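Local coordinates for protein phosphinothricin N-acetyltransferase (PDB 5DWM) that probably transfers an acetyl group from acetyl-CoA to an amine of a small acceptor, as an N-acetyltransferase of the GNAT family, at residues A[22-25]-A[26-30]; A[140-144]-A[145-149]. One frame throughout, in Å; residues are numbered along the deposited sequence.

Contact 1. Residues A[22-25]-A[26-30]; sequences TITA and IYTQA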
ATOM      1  N   THR A  22     -14.397  17.500  15.809  1.00 17.06           N
ATOM      2  CA  THR A  22     -13.119  17.460  16.514  1.00 17.51           C
ATOM      3  C   THR A  22     -12.106  16.582  15.787  1.00 16.27           C
ATOM      4  O   THR A  22     -10.919  16.927  15.708  1.00 16.77           O
ATOM      5  CB  THR A  22     -13.329  16.994  17.955  1.00 19.89           C
ATOM      6  OG1 THR A  22     -14.245  17.876  18.607  1.00 21.78           O
ATOM      7  CG2 THR A  22     -12.014  17.005  18.719  1.00 21.46           C
ATOM      8  N   ILE A  23     -12.549  15.440  15.251  1.00 15.69           N
ATOM      9  CA  ILE A  23     -11.643  14.583  14.494  1.00 15.86           C
ATOM     10  C   ILE A  23     -11.030  15.346  13.326  1.00 15.48           C
ATOM     11  O   ILE A  23      -9.820  15.256  13.071  1.00 15.50           O
ATOM     12  CB  ILE A  23     -12.374  13.306  14.042  1.00 17.49           C
ATOM     13  CG1 ILE A  23     -12.484  12.334  15.223  1.00 19.08           C
ATOM     14  CG2 ILE A  23     -11.657  12.671  12.856  1.00 18.36           C
ATOM     15  CD1 ILE A  23     -13.481  11.246  15.023  1.00 20.64           C
ATOM     16  N   THR A  24     -11.856  16.114  12.607  1.00 15.35           N
ATOM     17  CA  THR A  24     -11.351  16.948  11.520  1.00 14.34           C
ATOM     18  C   THR A  24     -10.344  17.978  12.023  1.00 14.82           C
ATOM     19  O   THR A  24      -9.321  18.219  11.376  1.00 15.39           O
ATOM     20  CB  THR A  24     -12.523  17.616  10.801  1.00 15.42           C
ATOM     21  OG1 THR A  24     -13.421  16.601  10.326  1.00 16.48           O
ATOM     22  CG2 THR A  24     -12.032  18.446   9.616  1.00 17.29           C
ATOM     23  N   ALA A  25     -10.614  18.600  13.173  1.00 15.04           N
ATOM     24  CA  ALA A  25      -9.657  19.555  13.731  1.00 16.19           C
ATOM     25  C   ALA A  25      -8.329  18.886  14.091  1.00 15.65           C
ATOM     26  O   ALA A  25      -7.252  19.442  13.830  1.00 16.02           O
ATOM     27  CB  ALA A  25     -10.259  20.267  14.948  1.00 16.61           C
ATOM     28  N   ILE A  26      -8.383  17.692  14.686  1.00 14.57           N
ATOM     29  CA  ILE A  26      -7.162  16.966  15.035  1.00 15.09           C
ATOM     30  C   ILE A  26      -6.375  16.625  13.777  1.00 15.03           C
ATOM     31  O   ILE A  26      -5.162  16.846  13.697  1.00 15.66           O
ATOM     32  CB  ILE A  26      -7.512  15.703  15.839  1.00 16.03           C
ATOM     33  CG1 ILE A  26      -8.070  16.098  17.210  1.00 16.73           C
ATOM     34  CG2 ILE A  26      -6.295  14.792  15.991  1.00 17.35           C
ATOM     35  CD1 ILE A  26      -8.605  14.932  18.018  1.00 18.56           C
ATOM     36  N   TYR A  27      -7.057  16.074  12.774  1.00 14.00           N
ATOM     37  CA  TYR A  27      -6.361  15.696  11.548  1.00 13.47           C
ATOM     38  C   TYR A  27      -5.825  16.922  10.812  1.00 14.60           C
ATOM     39  O   TYR A  27      -4.735  16.862  10.221  1.00 14.72           O
ATOM     40  CB  TYR A  27      -7.276  14.845  10.656  1.00 13.60           C
ATOM     41  CG  TYR A  27      -6.547  14.227   9.481  1.00 13.20           C
ATOM     42  CD1 TYR A  27      -5.461  13.382   9.680  1.00 14.05           C
ATOM     43  CD2 TYR A  27      -6.928  14.509   8.177  1.00 13.51           C
ATOM     44  CE1 TYR A  27      -4.767  12.834   8.610  1.00 13.80           C
ATOM     45  CE2 TYR A  27      -6.239  13.963   7.090  1.00 13.31           C
ATOM     46  CZ  TYR A  27      -5.159  13.129   7.328  1.00 12.63           C
ATOM     47  OH  TYR A  27      -4.467  12.571   6.286  1.00 14.17           O
ATOM     48  N   THR A  28      -6.560  18.040  10.849  1.00 14.67           N
ATOM     49  CA  THR A  28      -6.083  19.267  10.214  1.00 15.05           C
ATOM     50  C   THR A  28      -4.716  19.669  10.758  1.00 15.47           C
ATOM     51  O   THR A  28      -3.799  19.994   9.994  1.00 16.39           O
ATOM     52  CB  THR A  28      -7.110  20.386  10.409  1.00 16.34           C
ATOM     53  OG1 THR A  28      -8.274  20.104   9.621  1.00 18.45           O
ATOM     54  CG2 THR A  28      -6.531  21.758  10.011  1.00 18.11           C
ATOM     55  N   GLN A  29      -4.558  19.650  12.085  1.00 15.95           N
ATOM     56  CA  GLN A  29      -3.263  19.992  12.671  1.00 16.50           C
ATOM     57  C   GLN A  29      -2.181  19.000  12.264  1.00 15.41           C
ATOM     58  O   GLN A  29      -1.042  19.394  11.983  1.00 18.22           O
ATOM     59  CB  GLN A  29      -3.372  20.082  14.196  1.00 18.77           C
ATOM     60  CG  GLN A  29      -4.169  21.282  14.670  1.00 22.34           C
ATOM     61  CD  GLN A  29      -3.759  22.551  13.948  1.00 26.53           C
ATOM     62  OE1 GLN A  29      -2.588  22.933  13.964  1.00 29.00           O
ATOM     63  NE2 GLN A  29      -4.719  23.194  13.284  1.00 27.07           N
ATOM     64  N   ALA A  30      -2.514  17.706  12.230  1.00 15.47           N
ATOM     65  CA  ALA A  30      -1.559  16.704  11.763  1.00 15.97           C
ATOM     66  C   ALA A  30      -1.108  16.979  10.331  1.00 16.28           C
ATOM     67  O   ALA A  30       0.086  16.888  10.017  1.00 18.03           O
ATOM     68  CB  ALA A  30      -2.185  15.316  11.857  1.00 16.53           C
TER
HETATM   69  O   HOH W   1      -7.272  22.289  13.690  1.00 22.97           O

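Contact 2. Residues A[140-144]-A[145-149]; sequences KLHES and LGFTH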
ATOM      1  N   LYS A 140       7.687   4.375  18.372  1.00 26.27           N
ATOM      2  CA  LYS A 140       7.783   3.895  19.749  1.00 27.23           C
ATOM      3  C   LYS A 140       6.438   3.378  20.260  1.00 28.01           C
ATOM      4  O   LYS A 140       6.385   2.372  20.981  1.00 30.31           O
ATOM      5  CB  LYS A 140       8.344   4.997  20.644  1.00 28.12           C
ATOM      6  N   LEU A 141       5.336   4.045  19.893  1.00 27.18           N
ATOM      7  CA  LEU A 141       4.014   3.563  20.291  1.00 25.91           C
ATOM      8  C   LEU A 141       3.778   2.151  19.777  1.00 24.28           C
ATOM      9  O   LEU A 141       3.301   1.277  20.509  1.00 26.61           O
ATOM     10  CB  LEU A 141       2.927   4.502  19.761  1.00 27.11           C
ATOM     11  CG  LEU A 141       1.489   3.960  19.687  1.00 27.30           C
ATOM     12  CD1 LEU A 141       0.939   3.617  21.052  1.00 28.34           C
ATOM     13  CD2 LEU A 141       0.552   4.931  18.962  1.00 26.88           C
ATOM     14  N   HIS A 142       4.114   1.906  18.509  1.00 21.59           N
ATOM     15  CA  HIS A 142       3.873   0.584  17.946  1.00 20.36           C
ATOM     16  C   HIS A 142       4.839  -0.447  18.518  1.00 21.25           C
ATOM     17  O   HIS A 142       4.440  -1.580  18.802  1.00 20.84           O
ATOM     18  CB  HIS A 142       3.912   0.651  16.418  1.00 19.22           C
ATOM     19  CG  HIS A 142       2.698   1.299  15.819  1.00 18.58           C
ATOM     20  ND1 HIS A 142       2.586   2.664  15.652  1.00 18.07           N
ATOM     21  CD2 HIS A 142       1.530   0.772  15.381  1.00 18.57           C
ATOM     22  CE1 HIS A 142       1.407   2.948  15.129  1.00 19.54           C
ATOM     23  NE2 HIS A 142       0.749   1.817  14.949  1.00 19.78           N
ATOM     24  N   GLU A 143       6.105  -0.070  18.710  1.00 25.13           N
ATOM     25  CA  GLU A 143       7.050  -0.970  19.368  1.00 26.39           C
ATOM     26  C   GLU A 143       6.550  -1.384  20.747  1.00 27.71           C
ATOM     27  O   GLU A 143       6.637  -2.559  21.121  1.00 29.09           O
ATOM     28  CB  GLU A 143       8.422  -0.303  19.491  1.00 27.53           C
ATOM     29  CG  GLU A 143       9.163  -0.163  18.172  1.00 28.85           C
ATOM     30  CD  GLU A 143      10.481   0.565  18.323  1.00 31.43           C
ATOM     31  OE1 GLU A 143      10.709   1.168  19.394  1.00 32.83           O
ATOM     32  OE2 GLU A 143      11.287   0.534  17.367  1.00 32.40           O
ATOM     33  N   SER A 144       6.009  -0.432  21.511  1.00 28.61           N
ATOM     34  CA  SER A 144       5.594  -0.741  22.874  1.00 29.75           C
ATOM     35  C   SER A 144       4.418  -1.708  22.919  1.00 29.22           C
ATOM     36  O   SER A 144       4.232  -2.396  23.926  1.00 31.25           O
ATOM     37  CB  SER A 144       5.259   0.541  23.633  1.00 31.81           C
ATOM     38  OG  SER A 144       3.970   1.005  23.298  1.00 33.55           O
ATOM     39  N   LEU A 145       3.628  -1.791  21.850  1.00 27.79           N
ATOM     40  CA  LEU A 145       2.503  -2.714  21.788  1.00 26.56           C
ATOM     41  C   LEU A 145       2.820  -3.983  21.002  1.00 25.62           C
ATOM     42  O   LEU A 145       1.900  -4.711  20.616  1.00 25.47           O
ATOM     43  CB  LEU A 145       1.258  -2.012  21.252  1.00 28.92           C
ATOM     44  CG  LEU A 145       0.556  -1.286  22.404  1.00 30.43           C
ATOM     45  CD1 LEU A 145      -0.549  -0.400  21.912  1.00 32.77           C
ATOM     46  CD2 LEU A 145       0.009  -2.298  23.399  1.00 32.25           C
ATOM     47  N   GLY A 146       4.100  -4.258  20.757  1.00 24.90           N
ATOM     48  CA  GLY A 146       4.525  -5.531  20.216  1.00 23.09           C
ATOM     49  C   GLY A 146       4.678  -5.598  18.713  1.00 21.67           C
ATOM     50  O   GLY A 146       4.969  -6.679  18.190  1.00 22.49           O
ATOM     51  N   PHE A 147       4.486  -4.495  18.003  1.00 19.91           N
ATOM     52  CA  PHE A 147       4.724  -4.512  16.568  1.00 18.48           C
ATOM     53  C   PHE A 147       6.213  -4.702  16.310  1.00 19.36           C
ATOM     54  O   PHE A 147       7.065  -4.229  17.074  1.00 21.18           O
ATOM     55  CB  PHE A 147       4.299  -3.186  15.940  1.00 17.91           C
ATOM     56  CG  PHE A 147       2.814  -3.016  15.766  1.00 17.23           C
ATOM     57  CD1 PHE A 147       1.980  -2.800  16.856  1.00 17.87           C
ATOM     58  CD2 PHE A 147       2.259  -2.990  14.491  1.00 16.91           C
ATOM     59  CE1 PHE A 147       0.621  -2.621  16.677  1.00 17.37           C
ATOM     60  CE2 PHE A 147       0.902  -2.801  14.309  1.00 17.04           C
ATOM     61  CZ  PHE A 147       0.079  -2.608  15.400  1.00 17.34           C
ATOM     62  N   THR A 148       6.529  -5.395  15.222  1.00 19.08           N
ATOM     63  CA  THR A 148       7.908  -5.587  14.803  1.00 19.49           C
ATOM     64  C   THR A 148       8.157  -4.862  13.488  1.00 18.45           C
ATOM     65  O   THR A 148       7.255  -4.711  12.661  1.00 17.90           O
ATOM     66  CB  THR A 148       8.248  -7.074  14.658  1.00 23.05           C
ATOM     67  OG1 THR A 148       7.405  -7.666  13.669  1.00 25.54           O
ATOM     68  CG2 THR A 148       8.019  -7.799  15.972  1.00 23.79           C
ATOM     69  N   HIS A 149       9.386  -4.395  13.311  1.00 19.01           N
ATOM     70  CA  HIS A 149       9.744  -3.693  12.088  1.00 18.81           C
ATOM     71  C   HIS A 149       9.744  -4.649  10.907  1.00 18.40           C
ATOM     72  O   HIS A 149      10.335  -5.729  10.970  1.00 20.45           O
ATOM     73  CB  HIS A 149      11.122  -3.067  12.259  1.00 19.86           C
ATOM     74  CG  HIS A 149      11.107  -1.846  13.114  1.00 22.63           C
ATOM     75  ND1 HIS A 149      10.816  -0.599  12.609  1.00 24.48           N
ATOM     76  CD2 HIS A 149      11.304  -1.682  14.444  1.00 23.35           C
ATOM     77  CE1 HIS A 149      10.853   0.287  13.590  1.00 24.76           C
ATOM     78  NE2 HIS A 149      11.152  -0.343  14.713  1.00 24.91           N
TER
HETATM   79  O   HOH W   2       7.737  -4.781  19.601  1.00 36.26           O

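Contact 1. Residues A[22-25]-A[26-30]
Thr28 lays its hydroxyl back on the preceding turn of helix 20-33, where OG1 donates to Thr24 O at 2.8 Å. That carbonyl also receives Thr28 N, at 2.8 Å, and the two donors approach it from opposite faces of its plane, the hydroxyl 38° out of it. With OG1 set beside its own backbone N (chi1 -70°), the side chain can share the acceptor that the main chain already uses. The Thr24 hydroxyl repeats the pattern one turn earlier by bonding to Ile20 O.

Along another side of the helix, Ile26 extends its CG1 branch back over Thr22: CG1 lies 3.3 Å from Thr22 O, and CD1 meets the methyl CG2 of Thr22 at 4.1 Å, the two side chains crossing at a slant. The same oxygen accepts the helical bond from Ile26 N. On the outer side, a water links the turns by donating to Ala25 O at 2.9 Å and accepting from Gln29 NE2 at 2.7 Å, the amide being brought round by a bend at chi2 (-46°).

Farther out, Ile23, Ile26 and Tyr27 rest on Tyr74 of strand 70-79, and Tyr27 carries its hydroxyl away to Glu39 and Ser37. Helix 20-33 is thus amphipathic: its apolar face packs on the central sheet and on helix 45-58, while Thr24 and Thr28 return their hydroxyls to carbonyls one turn back, so that Thr24 O is gripped by two bonds and Thr28 OG1 finds a partner without leaving the helix.

Contact 2. Residues A[140-144]-A[145-149]
The backbone from His142 to Phe147 closes helix 136-144 with a Schellman motif: Phe147 N bonds to His142 O at 3.0 Å and Gly146 N to Glu143 O at 3.1 Å, while Gly146, the C-prime residue, has a positive phi (94°), and at its backbone angles a CB would be jammed against the carbonyl oxygen of Leu145. The chain then turns back into strand 148-159, outermost in the GNAT sheet of this chain.

Inside the turn, the His142 and Phe147 rings form a T-shaped pair with planes at 88°. The histidine supplies the edge, its CD2 standing 3.6 Å above the phenyl plane over the ring centre. His142 is held from both its nitrogens, ND1 by Ser138 O and NE2 by Asp92, which should fix the rotation of the imidazole against the phenyl face. Ser144 OG turns back to Leu141 O, and Leu141 and Leu145 meet loosely through their CD1 methyls.

Outside the turn, a water donates to both Glu143 O and Phe147 O. The extended Glu143 side chain reaches His149, the second residue of the strand: OE2 accepts from NE2 at 2.8 Å through its anti lone pair, nearly in the imidazole plane.

In the fold
Contact 1 comes first along the chain, in the middle of helix 20-33, and contact 2 follows much later, where helix 136-144 gives way to strand 148-159. Their centres lie 24 Å apart on opposite sides of the chain's centre, with nearest atoms about 12 Å apart and no touch. Strand 89-96 of the mixed sheet serves both: Tyr95 meets Ile26 from 22-30, and Ile94 and Asp92 meet side chains of 140-149. Ile94 and Ile96 bind acetyl-CoA in a structure of this protein, as does Lys107, which touches Leu141. The two contacts therefore belong to separate parts of one GNAT domain that flank its cofactor-binding strand.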